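Local coordinates for protein VAL-1 (Chlorella virus, PDB 3GNE) that cleaves the polysaccharide alginate as a family 14 lyase, with a mode of action that depends on pH, at residues N2-N10 against F235-E244; Y44-N53 against T219-S227. All blocks are in the same frame, centred on the assembly; numbering follows the deposited sequence. Where two conformers were deposited one is given.

In the fold
The chain begins with strand 3-6, whose strand partner, 231-241, is the last in the chain; contact 1 therefore closes a loop spanning nearly the whole protein and brings the two termini together, the two strands pairing antiparallel in the eight-stranded sheet. Contact 2 is nested inside that loop. It joins the turn region following strand 37-44 to the loop leaving strand 212-221, so it ties connections from the two large sheets. The chain then runs from strand 212-221 into strand 231-241 and back to contact 1. The contacts' centres are about 27 Å apart, on opposite sides of the chain's centre, but F235 of contact 1 packs against Y44 and T219 of contact 2.

Contact 1. Residues N2-N10 against F235-E244; sequences NVISTLDLN and FTNFQMKKYE
I4 and S5 both face M240, forming a classic beta bulge where strand 3-6 pairs antiparallel with strand 235-241. M240 O accepts from I4 N at 2.8 Å and, weakly, from S5 N, while M240 N returns a nearly straight bond to S5 O. The extra residue shifts the register by one, so that V3 pairs with K241 and T6 with Q239, their side chains sharing one face of the sheet. There T6 and Q239 lie alongside each other, T6 OG1 3.7 Å from Q239 CG. V3, with CG1 anti to its backbone N (chi1 177°), leaves its other branch to cross the end of the glutamine at about a right angle: V3 CG2 sits 3.8 Å from Q239 NE2. K241 braces V3 with its methylenes and carries its ammonium to E169. The bulged I4 points toward 235-244 and slants across K242: I4 CD1 reaches 3.8 Å from K241 C, and CG1 nears the lysine's chain end. Beside them K242 N bonds to N2 O at 2.8 Å. On the other face S5 OG bonds to W19, and M240 packs on F75 and P65. Past the end of strand 3-6 the packing becomes apolar. L7 and F238 run side by side, with L7 CB 3.8 Å from F238 CB, and L9 pushes CD2 obliquely toward the phenyl ring, which also meets W217 edge-to-face and touches W19. One water bridges the backbones, donating to L7 O at 2.8 Å and accepting from F238 N at 2.9 Å.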
loop_
_atom_site.group_PDB
_atom_site.type_symbol
_atom_site.label_atom_id
_atom_site.label_comp_id
_atom_site.label_asym_id
_atom_site.label_seq_id
_atom_site.Cartn_x
_atom_site.Cartn_y
_atom_site.Cartn_z
ATOM N N ASN A 2 -2.519 0.853 20.098
ATOM C CA ASN A 2 -2.940 0.035 18.948
ATOM C C ASN A 2 -1.805 -0.412 18.029
ATOM O O ASN A 2 -2.057 -1.117 17.066
ATOM C CB ASN A 2 -3.967 0.786 18.098
ATOM C CG ASN A 2 -5.372 0.512 18.610
ATOM O OD1 ASN A 2 -5.534 -0.305 19.522
ATOM N ND2 ASN A 2 -6.427 1.136 18.084
ATOM N N VAL A 3 -0.576 -0.021 18.354
ATOM C CA VAL A 3 0.570 -0.488 17.580
ATOM C C VAL A 3 1.033 -1.846 18.088
ATOM O O VAL A 3 1.388 -1.971 19.226
ATOM C CB VAL A 3 1.729 0.519 17.674
ATOM C CG1 VAL A 3 2.977 0.029 16.920
ATOM C CG2 VAL A 3 1.255 1.860 17.146
ATOM N N ILE A 4 1.043 -2.802 17.179
ATOM C CA ILE A 4 1.530 -4.137 17.480
ATOM C C ILE A 4 3.043 -4.159 17.396
ATOM O O ILE A 4 3.709 -4.664 18.311
ATOM C CB ILE A 4 0.839 -5.177 16.587
ATOM C CG1 ILE A 4 -0.680 -5.135 16.761
ATOM C CG2 ILE A 4 1.394 -6.584 16.837
ATOM C CD1 ILE A 4 -1.417 -5.800 15.597
ATOM N N SER A 5 3.607 -3.623 16.327
ATOM C CA SER A 5 5.051 -3.588 16.240
ATOM C C SER A 5 5.440 -2.526 15.205
ATOM O O SER A 5 4.607 -2.106 14.377
ATOM C CB SER A 5 5.675 -4.904 15.792
ATOM O OG SER A 5 5.180 -5.284 14.507
ATOM N N THR A 6 6.691 -2.124 15.286
ATOM C CA THR A 6 7.245 -1.090 14.408
ATOM C C THR A 6 8.472 -1.686 13.716
ATOM O O THR A 6 9.335 -2.249 14.404
ATOM C CB THR A 6 7.664 0.115 15.258
ATOM O OG1 THR A 6 6.513 0.640 15.923
ATOM C CG2 THR A 6 8.291 1.202 14.353
ATOM N N LEU A 7 8.542 -1.548 12.404
ATOM C CA LEU A 7 9.696 -2.071 11.698
ATOM C C LEU A 7 10.942 -1.320 12.089
ATOM O O LEU A 7 10.978 -0.080 12.057
ATOM C CB LEU A 7 9.415 -1.920 10.226
ATOM C CG LEU A 7 10.554 -2.329 9.287
ATOM C CD1 LEU A 7 10.996 -3.801 9.480
ATOM C CD2 LEU A 7 10.105 -2.074 7.847
ATOM N N ASP A 8 12.010 -2.061 12.436
ATOM C CA ASP A 8 13.301 -1.425 12.642
ATOM C C ASP A 8 14.047 -1.384 11.318
ATOM O O ASP A 8 14.494 -2.413 10.767
ATOM C CB ASP A 8 14.062 -2.289 13.646
ATOM C CG ASP A 8 15.416 -1.709 13.965
ATOM O OD1 ASP A 8 16.053 -2.244 14.928
ATOM O OD2 ASP A 8 15.896 -0.752 13.296
ATOM N N LEU A 9 14.190 -0.204 10.721
ATOM C CA LEU A 9 14.799 -0.103 9.398
ATOM C C LEU A 9 16.285 -0.469 9.419
ATOM O O LEU A 9 16.859 -0.773 8.379
ATOM C CB LEU A 9 14.666 1.314 8.822
ATOM C CG LEU A 9 13.230 1.683 8.475
ATOM C CD1 LEU A 9 13.223 3.148 8.062
ATOM C CD2 LEU A 9 12.648 0.804 7.389
ATOM N N ASN A 10 16.893 -0.470 10.604
ATOM C CA ASN A 10 18.271 -0.961 10.653
ATOM C C ASN A 10 18.358 -2.465 10.426
ATOM O O ASN A 10 19.466 -3.008 10.203
ATOM C CB ASN A 10 18.866 -0.634 12.025
ATOM C CG ASN A 10 19.033 0.873 12.170
ATOM O OD1 ASN A 10 18.749 1.407 13.237
ATOM N ND2 ASN A 10 19.442 1.471 11.073
ATOM N N PHE A 235 10.555 7.852 3.724
ATOM C CA PHE A 235 9.544 7.070 4.416
ATOM C C PHE A 235 10.085 6.612 5.764
ATOM O O PHE A 235 11.247 6.270 5.908
ATOM C CB PHE A 235 9.203 5.794 3.557
ATOM C CG PHE A 235 8.410 6.155 2.305
ATOM C CD1 PHE A 235 7.035 6.222 2.304
ATOM C CD2 PHE A 235 9.112 6.417 1.118
ATOM C CE1 PHE A 235 6.319 6.535 1.142
ATOM C CE2 PHE A 235 8.415 6.731 -0.050
ATOM C CZ PHE A 235 7.013 6.802 -0.047
ATOM N N THR A 236 9.212 6.595 6.757
ATOM C CA THR A 236 9.680 6.208 8.100
ATOM C C THR A 236 8.540 5.651 8.903
ATOM O O THR A 236 7.383 5.785 8.538
ATOM C CB THR A 236 10.319 7.445 8.802
ATOM O OG1 THR A 236 11.042 7.010 9.963
ATOM C CG2 THR A 236 9.239 8.478 9.186
ATOM N N ASN A 237 8.880 5.052 10.052
ATOM C CA ASN A 237 7.912 4.670 11.058
ATOM C C ASN A 237 6.864 3.715 10.489
ATOM O O ASN A 237 5.651 3.946 10.629
ATOM C CB ASN A 237 7.229 5.908 11.687
ATOM C CG ASN A 237 6.673 5.545 13.048
ATOM O OD1 ASN A 237 7.079 4.578 13.694
ATOM N ND2 ASN A 237 5.687 6.351 13.500
ATOM N N PHE A 238 7.310 2.653 9.863
ATOM C CA PHE A 238 6.397 1.616 9.378
ATOM C C PHE A 238 5.869 0.827 10.569
ATOM O O PHE A 238 6.649 0.294 11.363
ATOM C CB PHE A 238 7.162 0.645 8.453
ATOM C CG PHE A 238 7.519 1.270 7.119
ATOM C CD1 PHE A 238 6.654 1.123 6.040
ATOM C CD2 PHE A 238 8.694 1.975 6.921
ATOM C CE1 PHE A 238 7.031 1.667 4.778
ATOM C CE2 PHE A 238 9.068 2.520 5.717
ATOM C CZ PHE A 238 8.206 2.369 4.637
ATOM N N GLN A 239 4.549 0.768 10.738
ATOM C CA GLN A 239 3.902 0.130 11.855
ATOM C C GLN A 239 2.833 -0.844 11.379
ATOM O O GLN A 239 2.181 -0.637 10.372
ATOM C CB GLN A 239 3.215 1.194 12.760
ATOM C CG GLN A 239 4.235 2.147 13.363
ATOM C CD GLN A 239 3.584 3.232 14.179
ATOM O OE1 GLN A 239 2.573 3.759 13.697
ATOM N NE2 GLN A 239 4.092 3.596 15.344
ATOM N N MET A 240 2.707 -1.889 12.210
ATOM C CA MET A 240 1.598 -2.821 12.062
ATOM C C MET A 240 0.647 -2.537 13.226
ATOM O O MET A 240 1.128 -2.549 14.382
ATOM C CB MET A 240 2.046 -4.279 12.057
ATOM C CG MET A 240 0.892 -5.209 11.712
ATOM S SD MET A 240 1.325 -6.953 11.596
ATOM C CE MET A 240 1.873 -7.317 13.325
ATOM N N LYS A 241 -0.617 -2.288 12.962
ATOM C CA LYS A 241 -1.538 -1.808 13.996
ATOM C C LYS A 241 -2.805 -2.648 14.016
ATOM O O LYS A 241 -3.142 -3.235 12.987
ATOM C CB LYS A 241 -1.910 -0.335 13.737
ATOM C CG LYS A 241 -0.670 0.588 13.739
ATOM C CD LYS A 241 -1.041 2.055 13.453
ATOM C CE LYS A 241 -1.925 2.601 14.559
ATOM N NZ LYS A 241 -2.191 4.065 14.355
ATOM N N LYS A 242 -3.464 -2.618 15.161
ATOM C CA LYS A 242 -4.795 -3.257 15.196
ATOM C C LYS A 242 -5.722 -2.566 14.216
ATOM O O LYS A 242 -5.700 -1.322 14.036
ATOM C CB LYS A 242 -5.235 -3.161 16.657
ATOM C CG LYS A 242 -4.418 -4.187 17.497
ATOM C CD LYS A 242 -4.464 -3.914 18.978
ATOM C CE LYS A 242 -3.369 -4.542 19.830
ATOM N NZ LYS A 242 -2.005 -4.042 19.476
ATOM N N TYR A 243 -6.607 -3.331 13.582
ATOM C CA TYR A 243 -7.699 -2.719 12.792
ATOM C C TYR A 243 -8.667 -2.020 13.768
ATOM O O TYR A 243 -9.211 -2.673 14.644
ATOM C CB TYR A 243 -8.417 -3.789 11.977
ATOM C CG TYR A 243 -9.407 -3.198 11.019
ATOM C CD1 TYR A 243 -9.051 -2.890 9.727
ATOM C CD2 TYR A 243 -10.723 -3.007 11.395
ATOM C CE1 TYR A 243 -9.950 -2.365 8.826
ATOM C CE2 TYR A 243 -11.660 -2.458 10.513
ATOM C CZ TYR A 243 -11.257 -2.154 9.237
ATOM O OH TYR A 243 -12.164 -1.611 8.368
ATOM N N GLU A 244 -8.853 -0.713 13.606
ATOM C CA GLU A 244 -9.585 0.052 14.600
ATOM C C GLU A 244 -11.042 0.031 14.178
ATOM O O GLU A 244 -11.291 0.494 13.051
ATOM C CB GLU A 244 -9.098 1.499 14.713
ATOM C CG GLU A 244 -9.706 2.195 15.938
ATOM C CD GLU A 244 -8.766 3.193 16.587
ATOM O OE1 GLU A 244 -7.555 2.891 16.713
ATOM O OE2 GLU A 244 -9.196 4.304 16.987
HETATM O O HOH W 1 6.446 3.657 16.176
HETATM O O HOH W 2 10.098 2.007 10.376
#

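Contact 2. Residues Y44-N53 against T219-S227; sequences YDKNSGTSAN and TFFGGPLPS
The rim of the F221 ring points into one face of the Y44 ring, a T-shaped stack with centroids 5.2 Å apart and planes at 79°. Each ring leaves the backbone with CG anti to its carbonyl carbon (chi1 -85° for F221), which brings F221 CE2 to 3.7 Å from Y44 CG. The tyrosine's length carries its hydroxyl on to T219, where Y44 OH lies 2.7 Å from T219 OG1, itself bonded to K92 O. Next to the rings, D45-S48 makes a type II turn, whose third position N47 fills with a positive phi. S48 OG reaches D45 O in the carbonyl plane, on a lone pair, and this carbonyl also accepts from S48 N. A water links the same hydroxyl to F221 N. Two backbone bonds then clasp the loops, N47 N to S227 O and S227 N to S48 O, each 2.8 Å, while S227 OG, anti to its own backbone N (chi1 -173°), bonds instead to K229 O and Q231 NE2. Lacking a side chain, G49 lets its CA close to 3.1 Å from F221 O, and P226 CB presses on S48 O. T50 spends its OG1 on A52 N in an ST turn, leaving CG2 to meet the F220 ring obliquely, 3.8 Å from F220 CE2. The contact joins loops from the two large antiparallel sheets, consistent with the concanavalin-like beta sandwich expected of this lyase family.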
loop_
_atom_site.group_PDB
_atom_site.type_symbol
_atom_site.label_atom_id
_atom_site.label_comp_id
_atom_site.label_asym_id
_atom_site.label_seq_id
_atom_site.Cartn_x
_atom_site.Cartn_y
_atom_site.Cartn_z
ATOM N N TYR A 44 13.715 8.271 -6.813
ATOM C CA TYR A 44 12.947 8.054 -8.034
ATOM C C TYR A 44 13.681 8.771 -9.154
ATOM O O TYR A 44 13.618 10.020 -9.240
ATOM C CB TYR A 44 11.536 8.589 -7.892
ATOM C CG TYR A 44 10.693 8.091 -6.723
ATOM C CD1 TYR A 44 9.933 6.920 -6.770
ATOM C CD2 TYR A 44 10.684 8.854 -5.552
ATOM C CE1 TYR A 44 9.174 6.469 -5.701
ATOM C CE2 TYR A 44 9.915 8.422 -4.520
ATOM C CZ TYR A 44 9.163 7.265 -4.563
ATOM O OH TYR A 44 8.417 6.907 -3.464
ATOM N N ASP A 45 14.378 8.015 -10.016
ATOM C CA ASP A 45 14.989 8.734 -11.143
ATOM C C ASP A 45 13.959 9.177 -12.172
ATOM O O ASP A 45 12.852 8.618 -12.274
ATOM C CB ASP A 45 15.987 7.806 -11.835
ATOM C CG ASP A 45 17.304 7.626 -11.080
ATOM O OD1 ASP A 45 17.523 8.309 -10.031
ATOM O OD2 ASP A 45 18.089 6.800 -11.602
ATOM N N LYS A 46 14.324 10.183 -12.965
ATOM C CA LYS A 46 13.526 10.557 -14.105
ATOM C C LYS A 46 13.173 9.332 -14.950
ATOM O O LYS A 46 14.032 8.472 -15.224
ATOM C CB LYS A 46 14.367 11.518 -14.970
ATOM C CG LYS A 46 13.499 12.058 -16.132
ATOM C CD LYS A 46 14.190 13.241 -16.822
ATOM C CE LYS A 46 13.350 13.877 -17.908
ATOM N NZ LYS A 46 14.113 14.964 -18.622
ATOM N N ASN A 47 11.932 9.240 -15.383
ATOM C CA ASN A 47 11.477 8.174 -16.266
ATOM C C ASN A 47 11.383 6.832 -15.550
ATOM O O ASN A 47 11.207 5.808 -16.241
ATOM C CB ASN A 47 12.356 8.065 -17.509
ATOM C CG ASN A 47 11.525 7.741 -18.736
ATOM O OD1 ASN A 47 10.288 7.691 -18.677
ATOM N ND2 ASN A 47 12.178 7.519 -19.873
ATOM N N SER A 48 11.413 6.827 -14.209
ATOM C CA SER A 48 11.171 5.585 -13.468
ATOM C C SER A 48 9.680 5.452 -13.143
ATOM O O SER A 48 8.957 6.413 -12.885
ATOM C CB SER A 48 11.989 5.511 -12.170
ATOM O OG SER A 48 11.562 6.507 -11.239
ATOM N N GLY A 49 9.186 4.201 -13.144
ATOM C CA GLY A 49 7.777 4.018 -12.765
ATOM C C GLY A 49 7.526 2.542 -12.661
ATOM O O GLY A 49 8.099 1.813 -11.797
ATOM N N THR A 50 6.677 2.075 -13.576
ATOM C CA THR A 50 6.454 0.610 -13.599
ATOM C C THR A 50 7.545 0.016 -14.499
ATOM O O THR A 50 8.413 0.709 -15.048
ATOM C CB THR A 50 5.083 0.253 -14.173
ATOM O OG1 THR A 50 5.127 0.643 -15.582
ATOM C CG2 THR A 50 3.946 0.982 -13.494
ATOM N N SER A 51 7.498 -1.300 -14.713
ATOM C CA SER A 51 8.495 -1.949 -15.574
ATOM C C SER A 51 8.461 -1.399 -16.988
ATOM O O SER A 51 9.415 -1.498 -17.732
ATOM C CB SER A 51 8.253 -3.484 -15.553
ATOM O OG SER A 51 6.918 -3.732 -16.064
ATOM N N ALA A 52 7.335 -0.815 -17.369
ATOM C CA ALA A 52 7.277 -0.290 -18.730
ATOM C C ALA A 52 8.156 0.899 -18.948
ATOM O O ALA A 52 8.399 1.314 -20.081
ATOM C CB ALA A 52 5.827 0.172 -18.953
ATOM N N ASN A 53 8.592 1.507 -17.826
ATOM C CA ASN A 53 9.441 2.714 -17.880
ATOM C C ASN A 53 10.879 2.330 -17.590
ATOM O O ASN A 53 11.126 1.454 -16.759
ATOM C CB ASN A 53 8.907 3.691 -16.836
ATOM C CG ASN A 53 7.440 4.023 -17.016
ATOM O OD1 ASN A 53 7.046 4.533 -18.077
ATOM N ND2 ASN A 53 6.659 3.744 -16.016
ATOM N N THR A 219 7.087 1.083 -3.855
ATOM C CA THR A 219 6.761 2.467 -4.173
ATOM C C THR A 219 7.418 2.844 -5.497
ATOM O O THR A 219 8.582 2.557 -5.762
ATOM C CB THR A 219 7.182 3.402 -3.036
ATOM O OG1 THR A 219 6.763 4.746 -3.395
ATOM C CG2 THR A 219 8.689 3.462 -2.751
ATOM N N PHE A 220 6.603 3.442 -6.361
ATOM C CA PHE A 220 7.022 3.806 -7.727
ATOM C C PHE A 220 5.983 4.693 -8.315
ATOM O O PHE A 220 4.815 4.695 -7.837
ATOM C CB PHE A 220 7.218 2.525 -8.583
ATOM C CG PHE A 220 5.980 1.660 -8.670
ATOM C CD1 PHE A 220 5.811 0.617 -7.740
ATOM C CD2 PHE A 220 4.994 1.880 -9.656
ATOM C CE1 PHE A 220 4.664 -0.167 -7.806
ATOM C CE2 PHE A 220 3.868 1.080 -9.711
ATOM C CZ PHE A 220 3.700 0.048 -8.777
ATOM N N PHE A 221 6.335 5.426 -9.391
ATOM C CA PHE A 221 5.389 6.256 -10.076
ATOM C C PHE A 221 4.508 5.484 -11.036
ATOM O O PHE A 221 4.952 4.569 -11.714
ATOM C CB PHE A 221 6.144 7.318 -10.916
ATOM C CG PHE A 221 6.522 8.552 -10.092
ATOM C CD1 PHE A 221 5.873 9.756 -10.355
ATOM C CD2 PHE A 221 7.487 8.484 -9.084
ATOM C CE1 PHE A 221 6.149 10.884 -9.589
ATOM C CE2 PHE A 221 7.759 9.609 -8.289
ATOM C CZ PHE A 221 7.094 10.805 -8.574
ATOM N N GLY A 222 3.234 5.918 -11.107
ATOM C CA GLY A 222 2.362 5.410 -12.142
ATOM C C GLY A 222 1.709 4.084 -11.780
ATOM O O GLY A 222 1.614 3.666 -10.646
ATOM N N GLY A 223 1.224 3.432 -12.788
ATOM C CA GLY A 223 1.155 3.938 -14.145
ATOM C C GLY A 223 0.001 4.888 -14.382
ATOM O O GLY A 223 -0.814 5.078 -13.461
ATOM N N PRO A 224 -0.033 5.428 -15.624
ATOM C CA PRO A 224 1.030 5.135 -16.612
ATOM C C PRO A 224 2.123 6.184 -16.685
ATOM O O PRO A 224 3.028 5.984 -17.491
ATOM C CB PRO A 224 0.247 5.103 -17.941
ATOM C CG PRO A 224 -0.721 6.242 -17.711
ATOM C CD PRO A 224 -1.059 6.249 -16.259
ATOM N N LEU A 225 2.139 7.257 -15.891
ATOM C CA LEU A 225 3.251 8.191 -16.077
ATOM C C LEU A 225 4.361 8.027 -15.057
ATOM O O LEU A 225 4.110 7.901 -13.860
ATOM C CB LEU A 225 2.742 9.645 -16.019
ATOM C CG LEU A 225 1.824 10.080 -17.143
ATOM C CD1 LEU A 225 1.612 11.584 -17.018
ATOM C CD2 LEU A 225 2.350 9.829 -18.538
ATOM N N PRO A 226 5.614 8.028 -15.521
ATOM C CA PRO A 226 6.744 7.829 -14.620
ATOM C C PRO A 226 7.159 9.136 -13.948
ATOM O O PRO A 226 6.600 10.224 -14.142
ATOM C CB PRO A 226 7.849 7.347 -15.596
ATOM C CG PRO A 226 7.519 8.091 -16.882
ATOM C CD PRO A 226 6.002 8.153 -16.933
ATOM N N SER A 227 8.169 9.080 -13.106
ATOM C CA SER A 227 8.656 10.289 -12.484
ATOM C C SER A 227 9.179 11.268 -13.507
ATOM O O SER A 227 9.973 10.929 -14.405
ATOM C CB SER A 227 9.836 9.932 -11.544
ATOM O OG SER A 227 10.197 11.096 -10.808
HETATM O O HOH W 3 9.225 5.389 -9.820
HETATM O O HOH W 4 4.615 4.525 -14.622
#